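Side-chain contacts in proteasome assembly chaperone family protein (Pyrococcus furiosus, PDB 3VR0), which activates the archaeal proteasome, as a homologue of proteasome assembly chaperones of the PAC2 family: residues E121-M126 against L197-L202; S170-C175 against V179-D184. All coordinates share one frame; numbering follows the deposited sequence.

Contact 1 (E121-M126 against L197-L202); sequences EVAGKM and LGIGKL
Ala123 and Ile199 make the side-chain contact between two helices, 116-131 and 192-202. Along 121-126 the helix first presents Glu121, whose CB is directed away from 197-202; Glu121 forms a gold site with His69, and its OE1 is hydrogen-bonded to Thr20 OG1. Glu121 O accepts the helical bond from Lys125 N at 3.1 Å. Two residues on from Glu121, Ala123 turns its methyl toward the second helix, and CB lies 3.7 Å from Ile199 CD1. With CG1 anti to the carbonyl carbon (chi1 -58°) and the chain then extended through chi2 at 164°, the isoleucine reaches out by its terminal methyl, so the meeting is methyl against methyl, tip to tip. Gly124 brings the backbones nearest, its CA standing 7.2 Å from Ile199 CA. Gly124 N is 4.5 Å from Ile199 CD1, a loose van der Waals approach of that methyl to the main chain. No hydrogen bond crosses, and the two segments bury just 83 Å² between them. Ile199 also touches Phe120 and Leu127 of helix 116-131 and Leu84 of the second subunit. Met126 rests on Phe89 of strand 87-92, while Leu197 packs on Ile138 and Thr140 of strand 137-145, placing helix 192-202 between sheet, neighbouring helix and partner subunit.

Contact 2 (S170-C175 against V179-D184); sequences SKLEGC and VIWRED
Leu172 meets Val179 and Trp181 inside a beta-alpha-beta unit, strand 155-159, helix 164-172 and strand 179-181, where the last helical residue packs against the strand that follows. The leucine divides its two methyls: CD2 lies 4.1 Å from Val179 CG2, and CD1 is 4.3 Å from Trp181 CZ2, approaching the indole obliquely at its six-membered ring. The Leu172 and Val179 side chains cross at about a right angle. Val179 has CG1 anti to the backbone N (chi1 171°), which leaves CG2 beside that N as the branch that reaches the leucine. No hydrogen bond spans the segments, so apolar touch carries the contact.

The next shell sets these groups in place. Trp181 packs on Val159, Ile165, Tyr168 and Ile208 and makes a cation-pi interaction with Lys169; Leu172 also touches Lys233 and Ile234 of helix 221-235. Past the helix, a type II turn from Leu172 to Cys175 reverses the chain, closed by Cys175 N to Leu172 O at 3.0 Å. Gly174 adopts a positive phi of 96° at the third position of the turn, where a side chain would collide with Glu173 O. Cys175 SG binds a gold ion. Beyond the strand, Arg182 O is hydrogen-bonded to Ser80 OG of the second subunit. The Arg182 guanidinium grips the Asp184 carboxylate side-on and in plane, both oxygens using their syn lone pairs: Arg182 NE to Asp184 OD1 spans 3.0 Å at 176°, and Arg182 NH2 to Asp184 OD2 spans 2.7 Å.

In the fold
Contacts 1 and 2 lie 24 Å apart between centres, with nearest atoms about 9 Å apart, and do not touch. Along the chain the order is 121-126, 170-175, 179-184, 197-202, so the short helix-to-strand connection of contact 2 falls within the longer excursion spanned by contact 1. Contact 1 pairs two helices, 116-131 and 192-202; contact 2 joins helix 164-172 to strand 179-181, an outermost strand of the mixed nine-stranded sheet within this chain. Strand 137-145, on which helix 192-202 packs through Leu197, belongs to that same sheet. All four segments are part of the PAC2 region, and both contacts border the second subunit, so both regions lie near the subunit interface.

Contact 1 (E121-M126 against L197-L202)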
loop_
_atom_site.group_PDB
_atom_site.type_symbol
_atom_site.label_atom_id
_atom_site.label_comp_id
_atom_site.label_asym_id
_atom_site.label_seq_id
_atom_site.Cartn_x
_atom_site.Cartn_y
_atom_site.Cartn_z
ATOM N N GLU C 121 5.263 7.986 -10.367
ATOM C CA GLU C 121 6.380 8.732 -9.882
ATOM C C GLU C 121 7.672 8.405 -10.631
ATOM O O GLU C 121 8.384 9.309 -10.955
ATOM C CB GLU C 121 6.642 8.426 -8.423
ATOM C CG GLU C 121 7.243 9.601 -7.775
ATOM C CD GLU C 121 8.194 9.229 -6.701
ATOM O OE1 GLU C 121 9.150 8.486 -7.001
ATOM O OE2 GLU C 121 7.980 9.700 -5.566
ATOM N N VAL C 122 7.969 7.121 -10.872
ATOM C CA VAL C 122 9.177 6.753 -11.631
ATOM C C VAL C 122 9.078 7.290 -13.098
ATOM O O VAL C 122 9.996 7.974 -13.586
ATOM C CB VAL C 122 9.413 5.222 -11.601
ATOM C CG1 VAL C 122 10.493 4.780 -12.683
ATOM C CG2 VAL C 122 9.799 4.756 -10.202
ATOM N N ALA C 123 7.975 7.001 -13.788
ATOM C CA ALA C 123 7.744 7.529 -15.141
ATOM C C ALA C 123 7.875 9.064 -15.253
ATOM O O ALA C 123 8.434 9.595 -16.205
ATOM C CB ALA C 123 6.370 7.124 -15.616
ATOM N N GLY C 124 7.293 9.766 -14.284
ATOM C CA GLY C 124 7.354 11.202 -14.210
ATOM C C GLY C 124 8.808 11.692 -14.046
ATOM O O GLY C 124 9.198 12.640 -14.746
ATOM N N LYS C 125 9.589 11.071 -13.143
ATOM C CA LYS C 125 11.010 11.454 -12.992
ATOM C C LYS C 125 11.796 11.176 -14.287
ATOM O O LYS C 125 12.637 11.985 -14.676
ATOM C CB LYS C 125 11.708 10.703 -11.850
ATOM C CG LYS C 125 11.362 11.228 -10.457
ATOM C CD LYS C 125 12.056 12.588 -10.135
ATOM C CE LYS C 125 13.558 12.540 -10.346
ATOM N NZ LYS C 125 14.165 13.828 -9.866
ATOM N N MET C 126 11.548 10.037 -14.918
ATOM C CA MET C 126 12.185 9.759 -16.238
ATOM C C MET C 126 11.848 10.838 -17.242
ATOM O O MET C 126 12.742 11.263 -17.987
ATOM C CB MET C 126 11.779 8.433 -16.832
ATOM C CG MET C 126 12.250 7.267 -16.041
ATOM S SD MET C 126 11.838 5.713 -16.888
ATOM C CE MET C 126 12.686 4.652 -15.716
ATOM N N LEU C 197 4.198 7.256 -22.410
ATOM C CA LEU C 197 3.448 7.928 -23.491
ATOM C C LEU C 197 2.254 8.683 -22.916
ATOM O O LEU C 197 1.988 9.850 -23.297
ATOM C CB LEU C 197 2.963 6.915 -24.538
ATOM C CG LEU C 197 4.100 6.178 -25.264
ATOM C CD1 LEU C 197 3.502 5.106 -26.136
ATOM C CD2 LEU C 197 4.946 7.160 -26.134
ATOM N N GLY C 198 1.541 8.032 -21.983
ATOM C CA GLY C 198 0.311 8.678 -21.412
ATOM C C GLY C 198 0.613 9.950 -20.677
ATOM O O GLY C 198 -0.033 10.964 -20.868
ATOM N N ILE C 199 1.642 9.900 -19.835
ATOM C CA ILE C 199 2.067 11.086 -19.108
ATOM C C ILE C 199 2.762 12.034 -20.049
ATOM O O ILE C 199 2.564 13.257 -19.975
ATOM C CB ILE C 199 2.996 10.733 -17.920
ATOM C CG1 ILE C 199 2.272 9.764 -16.936
ATOM C CG2 ILE C 199 3.404 12.030 -17.181
ATOM C CD1 ILE C 199 3.217 9.060 -15.968
ATOM N N GLY C 200 3.571 11.487 -20.948
ATOM C CA GLY C 200 4.264 12.370 -21.900
ATOM C C GLY C 200 3.291 13.234 -22.668
ATOM O O GLY C 200 3.496 14.447 -22.846
ATOM N N LYS C 201 2.197 12.621 -23.091
ATOM C CA LYS C 201 1.145 13.323 -23.845
ATOM C C LYS C 201 0.526 14.519 -23.094
ATOM O O LYS C 201 0.194 15.561 -23.682
ATOM C CB LYS C 201 0.091 12.280 -24.164
ATOM C CG LYS C 201 -1.087 12.783 -24.930
ATOM C CD LYS C 201 -2.060 11.636 -25.015
ATOM C CE LYS C 201 -3.213 11.943 -25.906
ATOM N NZ LYS C 201 -3.559 10.603 -26.451
ATOM N N LEU C 202 0.383 14.395 -21.773
ATOM C CA LEU C 202 -0.059 15.524 -20.943
ATOM C C LEU C 202 0.921 16.675 -20.958
ATOM O O LEU C 202 0.551 17.825 -20.706
ATOM C CB LEU C 202 -0.249 15.101 -19.475
ATOM C CG LEU C 202 -1.218 13.970 -19.090
ATOM C CD1 LEU C 202 -1.515 14.034 -17.562
ATOM C CD2 LEU C 202 -2.527 14.084 -19.860
#

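Contact 2 (S170-C175 against V179-D184)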
loop_
_atom_site.group_PDB
_atom_site.type_symbol
_atom_site.label_atom_id
_atom_site.label_comp_id
_atom_site.label_asym_id
_atom_site.label_seq_id
_atom_site.Cartn_x
_atom_site.Cartn_y
_atom_site.Cartn_z
ATOM N N SER C 170 4.729 6.036 -42.858
ATOM C CA SER C 170 5.711 6.413 -43.900
ATOM C C SER C 170 7.074 5.851 -43.579
ATOM O O SER C 170 7.685 5.175 -44.413
ATOM C CB SER C 170 5.853 7.922 -44.003
ATOM O OG SER C 170 4.597 8.518 -44.170
ATOM N N LYS C 171 7.538 6.120 -42.359
ATOM C CA LYS C 171 8.862 5.678 -41.913
ATOM C C LYS C 171 8.989 4.188 -42.016
ATOM O O LYS C 171 10.075 3.691 -42.271
ATOM C CB LYS C 171 9.125 6.089 -40.460
ATOM C CG LYS C 171 8.986 7.552 -40.200
ATOM C CD LYS C 171 10.203 8.257 -40.651
ATOM C CE LYS C 171 10.143 9.725 -40.290
ATOM N NZ LYS C 171 11.359 10.357 -40.883
ATOM N N LEU C 172 7.876 3.486 -41.818
ATOM C CA LEU C 172 7.853 2.018 -41.768
ATOM C C LEU C 172 7.633 1.333 -43.132
ATOM O O LEU C 172 7.826 0.124 -43.265
ATOM C CB LEU C 172 6.768 1.548 -40.794
ATOM C CG LEU C 172 7.078 1.632 -39.296
ATOM C CD1 LEU C 172 5.796 1.735 -38.494
ATOM C CD2 LEU C 172 7.858 0.434 -38.863
ATOM N N GLU C 173 7.195 2.101 -44.123
ATOM C CA GLU C 173 7.002 1.600 -45.495
ATOM C C GLU C 173 8.232 0.751 -45.922
ATOM O O GLU C 173 9.371 1.232 -45.880
ATOM C CB GLU C 173 6.772 2.812 -46.409
ATOM C CG GLU C 173 5.960 2.562 -47.679
ATOM C CD GLU C 173 4.916 3.662 -47.989
ATOM O OE1 GLU C 173 5.095 4.855 -47.603
ATOM O OE2 GLU C 173 3.898 3.310 -48.644
ATOM N N GLY C 174 8.014 -0.529 -46.241
ATOM C CA GLY C 174 9.100 -1.420 -46.699
ATOM C C GLY C 174 9.767 -2.302 -45.652
ATOM O O GLY C 174 10.668 -3.103 -45.943
ATOM N N CYS C 175 9.322 -2.160 -44.414
ATOM C CA CYS C 175 9.859 -2.922 -43.321
ATOM C C CYS C 175 9.445 -4.370 -43.497
ATOM O O CYS C 175 8.326 -4.632 -43.944
ATOM C CB CYS C 175 9.285 -2.359 -42.023
ATOM S SG CYS C 175 9.793 -3.248 -40.566
ATOM N N VAL C 179 3.310 -4.789 -39.138
ATOM C CA VAL C 179 2.969 -3.860 -38.082
ATOM C C VAL C 179 1.476 -3.610 -38.126
ATOM O O VAL C 179 0.982 -2.966 -39.065
ATOM C CB VAL C 179 3.724 -2.483 -38.218
ATOM C CG1 VAL C 179 3.174 -1.452 -37.221
ATOM C CG2 VAL C 179 5.238 -2.657 -38.036
ATOM N N ILE C 180 0.770 -4.108 -37.109
ATOM C CA ILE C 180 -0.673 -3.922 -36.996
ATOM C C ILE C 180 -0.984 -2.678 -36.199
ATOM O O ILE C 180 -0.530 -2.555 -35.073
ATOM C CB ILE C 180 -1.340 -5.125 -36.285
ATOM C CG1 ILE C 180 -1.007 -6.429 -37.016
ATOM C CG2 ILE C 180 -2.866 -4.907 -36.142
ATOM C CD1 ILE C 180 -1.104 -6.317 -38.532
ATOM N N TRP C 181 -1.765 -1.778 -36.792
ATOM C CA TRP C 181 -2.285 -0.602 -36.129
ATOM C C TRP C 181 -3.512 -0.932 -35.248
ATOM O O TRP C 181 -4.615 -1.128 -35.777
ATOM C CB TRP C 181 -2.558 0.496 -37.179
ATOM C CG TRP C 181 -1.237 0.993 -37.692
ATOM C CD1 TRP C 181 -0.494 0.468 -38.727
ATOM C CD2 TRP C 181 -0.435 2.035 -37.116
ATOM N NE1 TRP C 181 0.689 1.149 -38.844
ATOM C CE2 TRP C 181 0.754 2.110 -37.867
ATOM C CE3 TRP C 181 -0.618 2.923 -36.043
ATOM C CZ2 TRP C 181 1.760 3.046 -37.583
ATOM C CZ3 TRP C 181 0.380 3.856 -35.769
ATOM C CH2 TRP C 181 1.551 3.907 -36.535
ATOM N N ARG C 182 -3.303 -0.973 -33.918
ATOM C CA ARG C 182 -4.230 -1.613 -32.941
ATOM C C ARG C 182 -5.618 -1.085 -32.997
ATOM O O ARG C 182 -5.822 0.121 -33.016
ATOM C CB ARG C 182 -3.753 -1.406 -31.505
ATOM C CG ARG C 182 -2.452 -2.058 -31.205
ATOM C CD ARG C 182 -2.037 -1.707 -29.828
ATOM N NE ARG C 182 -2.853 -2.400 -28.849
ATOM C CZ ARG C 182 -2.391 -2.874 -27.706
ATOM N NH1 ARG C 182 -1.105 -2.715 -27.383
ATOM N NH2 ARG C 182 -3.225 -3.483 -26.867
ATOM N N GLU C 183 -6.597 -1.971 -33.008
ATOM C CA GLU C 183 -7.982 -1.475 -32.975
ATOM C C GLU C 183 -8.735 -1.933 -31.723
ATOM O O GLU C 183 -9.937 -1.715 -31.615
ATOM C CB GLU C 183 -8.763 -1.911 -34.224
ATOM C CG GLU C 183 -8.076 -1.700 -35.585
ATOM C CD GLU C 183 -8.909 -2.269 -36.756
ATOM O OE1 GLU C 183 -9.756 -3.169 -36.524
ATOM O OE2 GLU C 183 -8.721 -1.813 -37.910
ATOM N N ASP C 184 -8.033 -2.569 -30.788
ATOM C CA ASP C 184 -8.664 -3.152 -29.606
ATOM C C ASP C 184 -9.019 -2.072 -28.588
ATOM O O ASP C 184 -8.378 -1.968 -27.543
ATOM C CB ASP C 184 -7.764 -4.232 -28.995
ATOM C CG ASP C 184 -6.308 -3.722 -28.677
ATOM O OD1 ASP C 184 -5.723 -2.927 -29.474
ATOM O OD2 ASP C 184 -5.752 -4.155 -27.634
#